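Local atomic coordinates of DNA-3-methyladenine glycosidase II, putative (Deinococcus radiodurans, PDB entry 2YG9), a protein that is a putative DNA glycosylase of the HhH-GPD superfamily of base excision DNA repair proteins. Residues 213-216 with 217-221. Numbering follows the deposited sequence.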
loop_
_atom_site.group_PDB
_atom_site.type_symbol
_atom_site.label_atom_id
_atom_site.label_comp_id
_atom_site.label_asym_id
_atom_site.label_seq_id
_atom_site.Cartn_x
_atom_site.Cartn_y
_atom_site.Cartn_z
ATOM N N ALA A 213 -8.409 -11.050 -0.159
ATOM C CA ALA A 213 -9.861 -11.222 -0.243
ATOM C C ALA A 213 -10.229 -12.671 0.122
ATOM O O ALA A 213 -11.216 -12.923 0.789
ATOM C CB ALA A 213 -10.400 -10.853 -1.641
ATOM N N ASN A 214 -9.401 -13.619 -0.296
ATOM C CA ASN A 214 -9.669 -15.019 -0.032
ATOM C C ASN A 214 -9.516 -15.305 1.451
ATOM O O ASN A 214 -10.222 -16.157 2.018
ATOM C CB ASN A 214 -8.765 -15.900 -0.897
ATOM C CG ASN A 214 -9.147 -17.352 -0.850
ATOM O OD1 ASN A 214 -8.400 -18.221 -0.351
ATOM N ND2 ASN A 214 -10.321 -17.630 -1.330
ATOM N N SER A 215 -8.585 -14.604 2.089
ATOM C CA SER A 215 -8.389 -14.803 3.509
ATOM C C SER A 215 -9.629 -14.333 4.276
ATOM O O SER A 215 -10.078 -14.992 5.178
ATOM C CB SER A 215 -7.153 -14.055 4.002
ATOM O OG SER A 215 -7.097 -14.085 5.423
ATOM N N ALA A 216 -10.123 -13.161 3.919
ATOM C CA ALA A 216 -11.362 -12.587 4.447
ATOM C C ALA A 216 -12.560 -13.525 4.214
ATOM O O ALA A 216 -13.360 -13.786 5.126
ATOM C CB ALA A 216 -11.583 -11.175 3.776
ATOM N N ARG A 217 -12.621 -14.109 3.020
ATOM C CA ARG A 217 -13.623 -15.110 2.663
ATOM C C ARG A 217 -13.608 -16.330 3.576
ATOM O O ARG A 217 -14.651 -16.744 4.059
ATOM C CB ARG A 217 -13.475 -15.509 1.201
ATOM C CG ARG A 217 -14.617 -16.361 0.623
ATOM C CD ARG A 217 -14.269 -16.789 -0.767
ATOM N NE ARG A 217 -13.152 -17.734 -0.772
ATOM C CZ ARG A 217 -13.250 -19.025 -0.465
ATOM N NH1 ARG A 217 -14.429 -19.571 -0.156
ATOM N NH2 ARG A 217 -12.163 -19.784 -0.460
ATOM N N MET A 218 -12.416 -16.882 3.817
ATOM C CA MET A 218 -12.213 -17.970 4.772
ATOM C C MET A 218 -12.538 -17.518 6.210
ATOM O O MET A 218 -13.168 -18.257 6.943
ATOM C CB MET A 218 -10.758 -18.475 4.699
ATOM C CG MET A 218 -10.377 -19.184 3.377
ATOM S SD MET A 218 -11.542 -20.476 2.879
ATOM C CE MET A 218 -11.315 -21.803 4.086
ATOM N N GLN A 219 -12.126 -16.308 6.599
ATOM C CA GLN A 219 -12.400 -15.842 7.962
ATOM C C GLN A 219 -13.911 -15.646 8.195
ATOM O O GLN A 219 -14.371 -15.664 9.334
ATOM C CB GLN A 219 -11.584 -14.591 8.293
ATOM C CG GLN A 219 -10.092 -14.917 8.507
ATOM C CD GLN A 219 -9.232 -13.688 8.737
ATOM O OE1 GLN A 219 -8.423 -13.318 7.904
ATOM N NE2 GLN A 219 -9.390 -13.070 9.893
ATOM N N ALA A 220 -14.665 -15.500 7.100
ATOM C CA ALA A 220 -16.132 -15.418 7.093
ATOM C C ALA A 220 -16.827 -16.778 7.019
ATOM O O ALA A 220 -18.053 -16.839 7.019
ATOM C CB ALA A 220 -16.625 -14.478 5.943
ATOM N N GLY A 221 -16.083 -17.882 6.982
ATOM C CA GLY A 221 -16.681 -19.204 7.015
ATOM C C GLY A 221 -16.756 -19.889 5.660
ATOM O O GLY A 221 -17.364 -20.940 5.557
#
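The side chains of N214 and R217, neighbours on helix 204-219, run side by side and point the same way, the amide at the edge of the guanidinium with the two planes 33° apart. A bend at chi3 (68°) turns the R217 head, whose NH1 is hydrogen-bonded to A223 O in the chain end beyond the helix. Buried N214 also packs on V45 and C49 of helix 40-49, and R217 on L48.

On another flank S215 and Q219, one turn apart, join through their side chains in one of two conformers of Q219: there S215 OG donates to Q219 OE1 at 2.9 Å, in the carbonyl plane and on a lone pair, and hydroxyl and amide meet alongside the helix. The bond is doubtful for the other conformer.

Backbone bonds of i to i+4 type run beneath: R217 N to A213 O, M218 N to N214 O, Q219 N to S215 O at 2.8 Å, and A220 N to A216 O, the last more bent (132°). G221 N then reaches back to M218 O at 2.9 Å, and with its positive phi G221 closes the C-terminal end of the helix in a Schellman motif.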